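Local atomic coordinates of 6-aminohexanoate-cyclic-dimer hydrolase (Arthrobacter sp., PDB entry 3A2Q), a protein that hydrolyses the cyclic dimer of 6-aminohexanoate, a by-product of nylon-6 manufacture, to the linear dimer, as a homodimeric amidase-family enzyme. Residues A174-A179 with G450-A455; G168-G173 with P427-G432; L386-R391 with A435-I440. The protein carries 1 engineered substitution. All blocks are in the same frame, centred on the assembly; numbering follows the deposited sequence.

Interaction 1: A174-A179 with G450-A455. Engineered in segment 174-179: Ala174 (natural residue Ser). With ACA (6-aminohexanoic acid), chain C.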
ATOM      1  N   ALA A 174      -0.629   4.809  -0.266  1.00 22.75           N
ATOM      2  CA  ALA A 174      -0.462   4.086   1.003  1.00 23.04           C
ATOM      3  C   ALA A 174       0.130   2.672   0.988  1.00 24.23           C
ATOM      4  O   ALA A 174       0.439   2.125   2.045  1.00 22.16           O
ATOM      5  CB  ALA A 174      -1.782   4.086   1.770  1.00 25.86           C
ATOM      6  N   VAL A 175       0.250   2.051  -0.182  1.00 23.67           N
ATOM      7  CA  VAL A 175       0.897   0.740  -0.241  1.00 20.55           C
ATOM      8  C   VAL A 175       2.257   0.961  -0.903  1.00 19.05           C
ATOM      9  O   VAL A 175       3.289   0.501  -0.412  1.00 21.18           O
ATOM     10  CB  VAL A 175       0.090  -0.291  -1.071  1.00 20.40           C
ATOM     11  CG1 VAL A 175       1.014  -1.399  -1.571  1.00 20.59           C
ATOM     12  CG2 VAL A 175      -1.008  -0.900  -0.215  1.00 22.56           C
ATOM     13  N   ARG A 176       2.251   1.692  -2.010  1.00 18.94           N
ATOM     14  CA  ARG A 176       3.473   1.970  -2.748  1.00 20.39           C
ATOM     15  C   ARG A 176       4.488   2.781  -1.951  1.00 20.48           C
ATOM     16  O   ARG A 176       5.682   2.500  -2.008  1.00 20.82           O
ATOM     17  CB  ARG A 176       3.135   2.687  -4.057  1.00 18.85           C
ATOM     18  CG  ARG A 176       2.403   1.799  -5.066  1.00 20.59           C
ATOM     19  CD  ARG A 176       1.739   2.658  -6.146  1.00 20.70           C
ATOM     20  NE  ARG A 176       0.571   3.344  -5.604  1.00 21.51           N
ATOM     21  CZ  ARG A 176       0.013   4.429  -6.138  1.00 17.72           C
ATOM     22  NH1 ARG A 176       0.517   4.971  -7.241  1.00 19.37           N
ATOM     23  NH2 ARG A 176      -1.050   4.976  -5.562  1.00 21.70           N
ATOM     24  N   ILE A 177       4.024   3.772  -1.195  1.00 21.86           N
ATOM     25  CA  ILE A 177       4.939   4.600  -0.406  1.00 19.42           C
ATOM     26  C   ILE A 177       5.678   3.772   0.651  1.00 22.02           C
ATOM     27  O   ILE A 177       6.909   3.789   0.704  1.00 21.65           O
ATOM     28  CB  ILE A 177       4.182   5.798   0.236  1.00 18.13           C
ATOM     29  CG1 ILE A 177       3.696   6.732  -0.878  1.00 21.14           C
ATOM     30  CG2 ILE A 177       5.106   6.568   1.179  1.00 21.37           C
ATOM     31  CD1 ILE A 177       2.718   7.805  -0.451  1.00 21.09           C
ATOM     32  N   PRO A 178       4.947   3.038   1.509  1.00 21.29           N
ATOM     33  CA  PRO A 178       5.637   2.231   2.521  1.00 24.86           C
ATOM     34  C   PRO A 178       6.574   1.206   1.883  1.00 23.91           C
ATOM     35  O   PRO A 178       7.605   0.866   2.455  1.00 24.47           O
ATOM     36  CB  PRO A 178       4.493   1.569   3.287  1.00 25.56           C
ATOM     37  CG  PRO A 178       3.358   2.535   3.118  1.00 29.84           C
ATOM     38  CD  PRO A 178       3.487   2.975   1.688  1.00 24.37           C
ATOM     39  N   ALA A 179       6.206   0.702   0.704  1.00 25.30           N
ATOM     40  CA  ALA A 179       7.040  -0.273   0.007  1.00 22.20           C
ATOM     41  C   ALA A 179       8.342   0.392  -0.423  1.00 22.70           C
ATOM     42  O   ALA A 179       9.419  -0.165  -0.242  1.00 20.71           O
ATOM     43  CB  ALA A 179       6.304  -0.832  -1.227  1.00 21.93           C
ATOM     44  N   GLY A 450      12.340   3.341  -3.883  1.00 23.15           N
ATOM     45  CA  GLY A 450      11.575   2.539  -4.819  1.00 22.75           C
ATOM     46  C   GLY A 450      11.456   3.138  -6.210  1.00 23.18           C
ATOM     47  O   GLY A 450      11.542   4.355  -6.394  1.00 22.08           O
ATOM     48  N   VAL A 451      11.292   2.265  -7.201  1.00 19.59           N
ATOM     49  CA  VAL A 451      11.098   2.692  -8.580  1.00 22.29           C
ATOM     50  C   VAL A 451       9.678   2.240  -8.932  1.00 20.46           C
ATOM     51  O   VAL A 451       9.305   1.084  -8.690  1.00 22.52           O
ATOM     52  CB  VAL A 451      12.129   2.044  -9.530  1.00 24.63           C
ATOM     53  CG1 VAL A 451      11.813   2.413 -10.970  1.00 25.70           C
ATOM     54  CG2 VAL A 451      13.530   2.535  -9.171  1.00 26.91           C
ATOM     55  N   GLN A 452       8.889   3.160  -9.474  1.00 20.67           N
ATOM     56  CA  GLN A 452       7.495   2.879  -9.803  1.00 23.97           C
ATOM     57  C   GLN A 452       7.267   2.617 -11.287  1.00 22.01           C
ATOM     58  O   GLN A 452       7.851   3.280 -12.146  1.00 24.17           O
ATOM     59  CB  GLN A 452       6.608   4.052  -9.348  1.00 20.79           C
ATOM     60  CG  GLN A 452       5.106   3.749  -9.377  1.00 21.91           C
ATOM     61  CD  GLN A 452       4.224   4.893  -8.880  1.00 22.50           C
ATOM     62  OE1 GLN A 452       3.054   4.683  -8.566  1.00 23.62           O
ATOM     63  NE2 GLN A 452       4.778   6.105  -8.821  1.00 22.92           N
ATOM     64  N   ILE A 453       6.410   1.645 -11.575  1.00 23.61           N
ATOM     65  CA  ILE A 453       6.069   1.302 -12.950  1.00 23.74           C
ATOM     66  C   ILE A 453       4.544   1.341 -13.020  1.00 21.15           C
ATOM     67  O   ILE A 453       3.871   0.783 -12.154  1.00 20.75           O
ATOM     68  CB  ILE A 453       6.534  -0.126 -13.323  1.00 24.65           C
ATOM     69  CG1 ILE A 453       7.954  -0.376 -12.815  1.00 38.93           C
ATOM     70  CG2 ILE A 453       6.474  -0.304 -14.830  1.00 30.70           C
ATOM     71  CD1 ILE A 453       8.976   0.579 -13.346  1.00 42.26           C
ATOM     72  N   VAL A 454       4.011   2.000 -14.044  1.00 20.19           N
ATOM     73  CA  VAL A 454       2.566   2.124 -14.222  1.00 19.78           C
ATOM     74  C   VAL A 454       2.153   1.609 -15.603  1.00 22.55           C
ATOM     75  O   VAL A 454       2.703   2.043 -16.611  1.00 23.52           O
ATOM     76  CB  VAL A 454       2.118   3.600 -14.131  1.00 19.74           C
ATOM     77  CG1 VAL A 454       0.594   3.680 -14.138  1.00 20.61           C
ATOM     78  CG2 VAL A 454       2.700   4.255 -12.875  1.00 20.27           C
ATOM     79  N   ALA A 455       1.178   0.707 -15.637  1.00 24.69           N
ATOM     80  CA  ALA A 455       0.685   0.150 -16.895  1.00 25.57           C
ATOM     81  C   ALA A 455      -0.738   0.636 -17.163  1.00 25.64           C
ATOM     82  O   ALA A 455      -1.350   1.289 -16.317  1.00 26.06           O
ATOM     83  CB  ALA A 455       0.721  -1.372 -16.844  1.00 21.41           C
TER
HETATM   84  C   ACA C 602      -3.500   6.707   2.152  1.00 38.12           C
HETATM   85  O   ACA C 602      -3.584   6.424   0.953  1.00 31.11           O
HETATM   86  C2  ACA C 602      -2.541   7.784   2.637  1.00 36.13           C
HETATM   87  C3  ACA C 602      -2.858   9.166   2.074  1.00 39.61           C
HETATM   88  C4  ACA C 602      -3.937   9.896   2.876  1.00 41.85           C
HETATM   89  C5  ACA C 602      -4.747  10.835   1.981  1.00 47.58           C
HETATM   90  C6  ACA C 602      -5.999  11.370   2.669  1.00 49.59           C
HETATM   91  N   ACA C 602      -7.162  10.502   2.483  1.00 53.42           N
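The CA atoms of Arg176 and Gln452 are 8.2 Å apart, the closest pair of CA atoms across the two segments, one at the start of helix 176-182 and the other on strand 448-455. This is helix-on-sheet packing in the alpha/beta fold of the amidase family, and at that spacing long side chains must bridge the gap. The first helical turn is marked by Ala179 N donating to Val175 O at 3.1 Å. Only 90 Å² is buried between the segments, most of it by this one pair. Gln452 has CG anti to its own N (chi1 -168°) and is extended beyond it, which carries the amide off the strand toward the helix. The arginine chain turns at chi3 instead, and its guanidinium offers an edge to the amide oxygen: Arg176 NH1 donates to Gln452 OE1 at 2.9 Å. The N-H...O angle is 152° and the acceptor lies close to the guanidinium plane, while the amide plane is turned 54° from it. Arg176 CD also comes within 3.4 Å of Gln452 OE1. Two bonds fix the sense of the amide: NE2 donates to Phe424 O while OE1 accepts from the arginine, so a flip would probably cost both. Arg176 is shared further: NH1 also reaches Thr425 O, and NH2 forms a salt bridge with Asp170, its strongest polar partner. The aspartate probably offsets the charge of the buried guanidinium, while the neutral amide bonds its NH1. Two residues before Arg176 is Ala174, an engineered replacement of the natural serine, which by similarity would form the acyl-ester intermediate. The bound 6-aminohexanoic acid lies against this position, with Ala174 CB 3.1 Å from ligand atom O.

Interaction 2: G168-G173 with P427-G432. With ACA (6-aminohexanoic acid), chain C.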
ATOM      1  N   GLY A 168      -2.615  -4.193   2.721  1.00 24.83           N
ATOM      2  CA  GLY A 168      -2.617  -2.773   2.988  1.00 25.41           C
ATOM      3  C   GLY A 168      -3.567  -2.146   1.994  1.00 26.93           C
ATOM      4  O   GLY A 168      -4.132  -2.849   1.153  1.00 25.73           O
ATOM      5  N   ASN A 169      -3.812  -0.847   2.109  1.00 25.47           N
ATOM      6  CA  ASN A 169      -4.661  -0.191   1.125  1.00 24.05           C
ATOM      7  C   ASN A 169      -3.940   1.048   0.644  1.00 25.84           C
ATOM      8  O   ASN A 169      -2.966   1.492   1.264  1.00 25.36           O
ATOM      9  CB  ASN A 169      -6.070   0.120   1.641  1.00 27.44           C
ATOM     10  CG  ASN A 169      -6.126   0.298   3.129  1.00 39.74           C
ATOM     11  OD1 ASN A 169      -5.605   1.274   3.668  1.00 40.18           O
ATOM     12  ND2 ASN A 169      -6.774  -0.647   3.813  1.00 39.48           N
ATOM     13  N   ASP A 170      -4.435   1.615  -0.446  1.00 23.62           N
ATOM     14  CA  ASP A 170      -3.755   2.720  -1.099  1.00 25.07           C
ATOM     15  C   ASP A 170      -4.753   3.714  -1.704  1.00 25.16           C
ATOM     16  O   ASP A 170      -5.449   3.390  -2.666  1.00 22.59           O
ATOM     17  CB  ASP A 170      -2.880   2.068  -2.188  1.00 17.84           C
ATOM     18  CG  ASP A 170      -1.903   3.011  -2.830  1.00 17.90           C
ATOM     19  OD1 ASP A 170      -2.315   4.109  -3.249  1.00 20.25           O
ATOM     20  OD2 ASP A 170      -0.714   2.632  -2.936  1.00 20.46           O
ATOM     21  N   ALA A 171      -4.812   4.921  -1.141  1.00 23.15           N
ATOM     22  CA  ALA A 171      -5.717   5.961  -1.627  1.00 23.68           C
ATOM     23  C   ALA A 171      -4.947   7.118  -2.265  1.00 23.82           C
ATOM     24  O   ALA A 171      -5.493   7.861  -3.085  1.00 26.43           O
ATOM     25  CB  ALA A 171      -6.586   6.484  -0.483  1.00 24.67           C
ATOM     26  N   ALA A 172      -3.687   7.273  -1.869  1.00 21.75           N
ATOM     27  CA  ALA A 172      -2.827   8.321  -2.415  1.00 25.60           C
ATOM     28  C   ALA A 172      -1.394   7.793  -2.521  1.00 22.88           C
ATOM     29  O   ALA A 172      -0.464   8.548  -2.800  1.00 23.76           O
ATOM     30  CB  ALA A 172      -2.871   9.568  -1.524  1.00 24.87           C
ATOM     31  N   GLY A 173      -1.241   6.486  -2.304  1.00 21.00           N
ATOM     32  CA  GLY A 173       0.059   5.835  -2.370  1.00 20.44           C
ATOM     33  C   GLY A 173       0.373   5.010  -1.125  1.00 20.04           C
ATOM     34  O   GLY A 173       1.495   4.531  -0.965  1.00 21.42           O
ATOM     35  N   PRO A 427      -1.564  10.407  -8.485  1.00 22.13           N
ATOM     36  CA  PRO A 427      -2.251  10.514  -9.777  1.00 23.19           C
ATOM     37  C   PRO A 427      -2.866   9.192 -10.239  1.00 22.59           C
ATOM     38  O   PRO A 427      -3.886   9.179 -10.922  1.00 23.27           O
ATOM     39  CB  PRO A 427      -1.144  10.979 -10.725  1.00 24.38           C
ATOM     40  CG  PRO A 427      -0.177  11.675  -9.836  1.00 21.31           C
ATOM     41  CD  PRO A 427      -0.150  10.798  -8.612  1.00 21.63           C
ATOM     42  N   PHE A 428      -2.248   8.078  -9.859  1.00 21.13           N
ATOM     43  CA  PHE A 428      -2.732   6.774 -10.285  1.00 21.09           C
ATOM     44  C   PHE A 428      -3.847   6.198  -9.432  1.00 24.31           C
ATOM     45  O   PHE A 428      -4.475   5.210  -9.812  1.00 24.26           O
ATOM     46  CB  PHE A 428      -1.527   5.849 -10.428  1.00 20.72           C
ATOM     47  CG  PHE A 428      -0.455   6.460 -11.277  1.00 22.42           C
ATOM     48  CD1 PHE A 428      -0.696   6.703 -12.631  1.00 25.44           C
ATOM     49  CD2 PHE A 428       0.701   6.975 -10.701  1.00 24.28           C
ATOM     50  CE1 PHE A 428       0.189   7.461 -13.393  1.00 20.21           C
ATOM     51  CE2 PHE A 428       1.595   7.736 -11.457  1.00 20.89           C
ATOM     52  CZ  PHE A 428       1.336   7.981 -12.806  1.00 24.29           C
ATOM     53  N   ASN A 429      -4.098   6.816  -8.280  1.00 23.21           N
ATOM     54  CA  ASN A 429      -5.224   6.400  -7.457  1.00 21.05           C
ATOM     55  C   ASN A 429      -6.409   7.028  -8.178  1.00 21.67           C
ATOM     56  O   ASN A 429      -7.494   6.462  -8.226  1.00 20.82           O
ATOM     57  CB  ASN A 429      -5.165   6.993  -6.045  1.00 20.85           C
ATOM     58  CG  ASN A 429      -4.120   6.343  -5.191  1.00 22.54           C
ATOM     59  OD1 ASN A 429      -2.984   6.807  -5.124  1.00 19.83           O
ATOM     60  ND2 ASN A 429      -4.490   5.245  -4.539  1.00 21.99           N
ATOM     61  N   VAL A 430      -6.193   8.216  -8.740  1.00 21.38           N
ATOM     62  CA  VAL A 430      -7.268   8.890  -9.461  1.00 22.21           C
ATOM     63  C   VAL A 430      -7.582   8.204 -10.787  1.00 23.48           C
ATOM     64  O   VAL A 430      -8.746   8.035 -11.127  1.00 22.67           O
ATOM     65  CB  VAL A 430      -6.942  10.375  -9.717  1.00 23.39           C
ATOM     66  CG1 VAL A 430      -8.029  11.007 -10.580  1.00 21.66           C
ATOM     67  CG2 VAL A 430      -6.841  11.109  -8.388  1.00 25.79           C
ATOM     68  N   SER A 431      -6.556   7.795 -11.532  1.00 25.04           N
ATOM     69  CA  SER A 431      -6.794   7.132 -12.812  1.00 22.92           C
ATOM     70  C   SER A 431      -7.198   5.672 -12.631  1.00 25.18           C
ATOM     71  O   SER A 431      -7.857   5.098 -13.496  1.00 25.15           O
ATOM     72  CB  SER A 431      -5.548   7.198 -13.704  1.00 22.65           C
ATOM     73  OG  SER A 431      -4.534   6.351 -13.205  1.00 19.56           O
ATOM     74  N   GLY A 432      -6.791   5.069 -11.515  1.00 20.69           N
ATOM     75  CA  GLY A 432      -7.135   3.680 -11.257  1.00 22.77           C
ATOM     76  C   GLY A 432      -6.211   2.675 -11.930  1.00 22.63           C
ATOM     77  O   GLY A 432      -6.470   1.473 -11.889  1.00 22.28           O
TER
HETATM   78  C   ACA C 602      -3.500   6.707   2.152  1.00 38.12           C
HETATM   79  O   ACA C 602      -3.584   6.424   0.953  1.00 31.11           O
HETATM   80  C2  ACA C 602      -2.541   7.784   2.637  1.00 36.13           C
HETATM   81  C3  ACA C 602      -2.858   9.166   2.074  1.00 39.61           C
HETATM   82  C4  ACA C 602      -3.937   9.896   2.876  1.00 41.85           C
HETATM   83  C5  ACA C 602      -4.747  10.835   1.981  1.00 47.58           C
HETATM   84  C6  ACA C 602      -5.999  11.370   2.669  1.00 49.59           C
HETATM   85  N   ACA C 602      -7.162  10.502   2.483  1.00 53.42           N
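Asn429 of the short helix 427-431 reaches the end of strand 165-170 and the turn after it; its ND2 donates to OD1 of Asp170, the strand's last residue, at 2.8 Å and 164°. The turn carries an arrangement consistent with the oxyanion hole of an amidase-family hydrolase: Ala171 N and Ala172 N both donate to atom O of the bound 6-aminohexanoic acid, each at 2.9 Å. Asn429 thus stands behind a loop whose backbone N-H groups grip the ligand. The bond to the aspartate arrives on the anti side of OD1, with the donor somewhat out of the carboxylate plane, though the acceptor is nearly coplanar with the amide. Ala171 O stands over the face of that amide, 2.9 Å from Asn429 CG, a close approach of a carbonyl oxygen. At the amide's other end, Asn429 OD1 lies 3.1 Å from Ala172 CA. Asn429 CG is anti to its carbonyl carbon (chi1 -74°), the torsion that lays the amide against the turn. Further out, Asn429 ND2 also donates to Ala209 O. Asp170 is held in turn by Arg176 and by the N-H of Val175, with a weak bond from Gly173 N to Asp170 OD1 (2.8 Å) within the same segment. A leucine in place of Asn429 has no N-H to give Asp170 OD1 and Ala209 O, and would probably leave the turn that bears the ligand-binding amides less firmly fixed. The helix carrying Asn429 ends two residues later, at Ser431: Gly432 leaves helical geometry with positive phi, its N bonded to Phe428 O. On the ligand side of the turn, Ala172 CB touches the aliphatic chain, 3.6 Å from ligand atom C3.

Interaction 3: L386-R391 with A435-I440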
ATOM      1  N   LEU A 386       8.903   5.875 -13.137  1.00 23.93           N
ATOM      2  CA  LEU A 386       9.181   7.079 -12.372  1.00 23.96           C
ATOM      3  C   LEU A 386       9.455   6.692 -10.927  1.00 23.57           C
ATOM      4  O   LEU A 386       9.094   5.599 -10.494  1.00 21.94           O
ATOM      5  CB  LEU A 386       7.994   8.047 -12.435  1.00 24.84           C
ATOM      6  CG  LEU A 386       6.702   7.675 -11.691  1.00 26.25           C
ATOM      7  CD1 LEU A 386       5.763   8.872 -11.707  1.00 25.58           C
ATOM      8  CD2 LEU A 386       6.038   6.465 -12.332  1.00 20.82           C
ATOM      9  N   PRO A 387      10.128   7.574 -10.165  1.00 21.29           N
ATOM     10  CA  PRO A 387      10.413   7.251  -8.761  1.00 21.83           C
ATOM     11  C   PRO A 387       9.095   7.059  -8.019  1.00 19.93           C
ATOM     12  O   PRO A 387       8.100   7.682  -8.372  1.00 23.05           O
ATOM     13  CB  PRO A 387      11.170   8.487  -8.263  1.00 23.30           C
ATOM     14  CG  PRO A 387      11.782   9.054  -9.513  1.00 24.55           C
ATOM     15  CD  PRO A 387      10.707   8.871 -10.548  1.00 22.87           C
ATOM     16  N   THR A 388       9.071   6.199  -7.005  1.00 19.69           N
ATOM     17  CA  THR A 388       7.834   6.007  -6.259  1.00 21.28           C
ATOM     18  C   THR A 388       7.612   7.243  -5.384  1.00 24.18           C
ATOM     19  O   THR A 388       6.508   7.783  -5.343  1.00 21.38           O
ATOM     20  CB  THR A 388       7.887   4.748  -5.380  1.00 23.27           C
ATOM     21  OG1 THR A 388       8.171   3.612  -6.198  1.00 23.45           O
ATOM     22  CG2 THR A 388       6.540   4.522  -4.687  1.00 20.14           C
ATOM     23  N   VAL A 389       8.661   7.685  -4.690  1.00 23.60           N
ATOM     24  CA  VAL A 389       8.565   8.882  -3.850  1.00 23.45           C
ATOM     25  C   VAL A 389       9.516   9.942  -4.405  1.00 25.86           C
ATOM     26  O   VAL A 389      10.422   9.621  -5.180  1.00 28.00           O
ATOM     27  CB  VAL A 389       8.889   8.582  -2.367  1.00 24.80           C
ATOM     28  CG1 VAL A 389       7.908   7.552  -1.832  1.00 26.99           C
ATOM     29  CG2 VAL A 389      10.322   8.094  -2.218  1.00 28.60           C
ATOM     30  N   THR A 390       9.324  11.199  -4.013  1.00 25.03           N
ATOM     31  CA  THR A 390      10.145  12.281  -4.558  1.00 22.66           C
ATOM     32  C   THR A 390      11.174  12.910  -3.629  1.00 21.84           C
ATOM     33  O   THR A 390      11.851  13.867  -4.016  1.00 23.35           O
ATOM     34  CB  THR A 390       9.259  13.416  -5.085  1.00 23.44           C
ATOM     35  OG1 THR A 390       8.746  14.174  -3.979  1.00 26.41           O
ATOM     36  CG2 THR A 390       8.089  12.851  -5.878  1.00 22.03           C
ATOM     37  N   ARG A 391      11.297  12.373  -2.421  1.00 22.07           N
ATOM     38  CA  ARG A 391      12.233  12.899  -1.433  1.00 22.99           C
ATOM     39  C   ARG A 391      12.886  11.799  -0.615  1.00 26.24           C
ATOM     40  O   ARG A 391      12.479  10.639  -0.665  1.00 23.00           O
ATOM     41  CB  ARG A 391      11.492  13.819  -0.467  1.00 23.86           C
ATOM     42  CG  ARG A 391      10.329  13.119   0.228  1.00 20.97           C
ATOM     43  CD  ARG A 391       9.868  13.867   1.469  1.00 24.36           C
ATOM     44  NE  ARG A 391      10.906  13.895   2.497  1.00 26.11           N
ATOM     45  CZ  ARG A 391      10.819  14.599   3.621  1.00 35.57           C
ATOM     46  NH1 ARG A 391       9.740  15.333   3.862  1.00 25.15           N
ATOM     47  NH2 ARG A 391      11.812  14.571   4.502  1.00 35.47           N
ATOM     48  N   ALA A 435      -0.174   0.099 -10.509  1.00 18.82           N
ATOM     49  CA  ALA A 435       1.138   0.706 -10.311  1.00 17.89           C
ATOM     50  C   ALA A 435       1.879  -0.049  -9.231  1.00 18.02           C
ATOM     51  O   ALA A 435       1.343  -0.290  -8.148  1.00 20.65           O
ATOM     52  CB  ALA A 435       0.982   2.175  -9.910  1.00 20.37           C
ATOM     53  N   ILE A 436       3.121  -0.409  -9.518  1.00 20.10           N
ATOM     54  CA  ILE A 436       3.906  -1.175  -8.567  1.00 19.05           C
ATOM     55  C   ILE A 436       5.215  -0.481  -8.212  1.00 21.34           C
ATOM     56  O   ILE A 436       5.830   0.179  -9.054  1.00 20.38           O
ATOM     57  CB  ILE A 436       4.199  -2.589  -9.147  1.00 22.82           C
ATOM     58  CG1 ILE A 436       4.766  -3.515  -8.072  1.00 23.30           C
ATOM     59  CG2 ILE A 436       5.176  -2.477 -10.317  1.00 25.47           C
ATOM     60  CD1 ILE A 436       4.809  -4.967  -8.505  1.00 25.38           C
ATOM     61  N   SER A 437       5.617  -0.599  -6.950  1.00 22.55           N
ATOM     62  CA  SER A 437       6.885  -0.024  -6.509  1.00 19.75           C
ATOM     63  C   SER A 437       7.839  -1.198  -6.307  1.00 21.84           C
ATOM     64  O   SER A 437       7.505  -2.144  -5.597  1.00 20.56           O
ATOM     65  CB  SER A 437       6.721   0.724  -5.185  1.00 21.72           C
ATOM     66  OG  SER A 437       7.957   1.296  -4.789  1.00 20.81           O
ATOM     67  N   LEU A 438       9.007  -1.135  -6.944  1.00 21.53           N
ATOM     68  CA  LEU A 438      10.021  -2.181  -6.836  1.00 22.38           C
ATOM     69  C   LEU A 438      11.205  -1.607  -6.063  1.00 22.57           C
ATOM     70  O   LEU A 438      11.634  -0.487  -6.332  1.00 22.86           O
ATOM     71  CB  LEU A 438      10.480  -2.616  -8.233  1.00 23.37           C
ATOM     72  CG  LEU A 438       9.375  -3.129  -9.164  1.00 22.96           C
ATOM     73  CD1 LEU A 438       9.976  -3.495 -10.524  1.00 26.76           C
ATOM     74  CD2 LEU A 438       8.698  -4.334  -8.536  1.00 22.81           C
ATOM     75  N   PRO A 439      11.753  -2.373  -5.102  1.00 25.21           N
ATOM     76  CA  PRO A 439      12.892  -1.927  -4.281  1.00 24.88           C
ATOM     77  C   PRO A 439      14.235  -2.005  -5.007  1.00 25.97           C
ATOM     78  O   PRO A 439      15.140  -2.741  -4.599  1.00 25.70           O
ATOM     79  CB  PRO A 439      12.825  -2.860  -3.080  1.00 22.20           C
ATOM     80  CG  PRO A 439      12.338  -4.135  -3.691  1.00 26.25           C
ATOM     81  CD  PRO A 439      11.253  -3.683  -4.644  1.00 23.64           C
ATOM     82  N   ILE A 440      14.357  -1.222  -6.071  1.00 24.57           N
ATOM     83  CA  ILE A 440      15.555  -1.205  -6.904  1.00 25.52           C
ATOM     84  C   ILE A 440      16.680  -0.279  -6.453  1.00 25.83           C
ATOM     85  O   ILE A 440      17.851  -0.541  -6.734  1.00 28.04           O
ATOM     86  CB  ILE A 440      15.171  -0.848  -8.362  1.00 27.86           C
ATOM     87  CG1 ILE A 440      14.306  -1.963  -8.951  1.00 31.18           C
ATOM     88  CG2 ILE A 440      16.415  -0.621  -9.206  1.00 26.12           C
ATOM     89  CD1 ILE A 440      13.732  -1.623 -10.325  1.00 33.06           C
TER
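Thr388, just past the end of strand 383-387, meets Ser437 of strand 435-442 with a CA-CA separation of 6.1 Å. From the threonine CB, Ser437 OG is already only 3.5 Å away, and the two branches that leave this atom part company there. The methyl CG2 lies alongside the serine, 3.8 Å from Ser437 CB, in van der Waals contact. The hydroxyl branch has OG1 anti to the carbonyl carbon (chi1 -57°), and this turns it onto its partner: Thr388 OG1 and Ser437 OG are hydrogen-bonded at 2.7 Å, and either could be the donor. Ser437 meets it with OG anti to its own N (chi1 -179°), reaching out from the strand. Together the two residues account for almost all of the 80 Å² buried between the segments. Ser180 and Arg176 of helix 176-182 also touch Thr388, so the pair of hydroxyls is enclosed between helix and sheet. In the sheet, strand 448-455 lies between strand 383-387, which leads into Thr388, and strand 435-442; Thr388 is backbone-bonded to its Gly450. The hydroxyl bridge therefore spans a middle strand on the helix-covered face of the mixed sheet, within the alpha/beta fold of the amidase family.

Interactions 1 and 2 meet directly: Arg176 NH2 forms a salt bridge with Asp170 OD1 at 2.8 Å, and Val175 N lies 3.0 Å from Asp170 OD2, a probable hydrogen bond. Both also touch the bound 6-aminohexanoic acid, interaction 1 through engineered Ala174 and interaction 2 through the amides of the turn. Interaction 3 is centred about 5 Å from interaction 1 and shares its sheet, with strand 448-455 linked to both neighbours: Gln452 N is 2.7 Å from Leu386 O, and Val451 O is 2.8 Å from Leu438 N. Thr388 lies farther from the site, its side chain about 12 Å from a bound ligand.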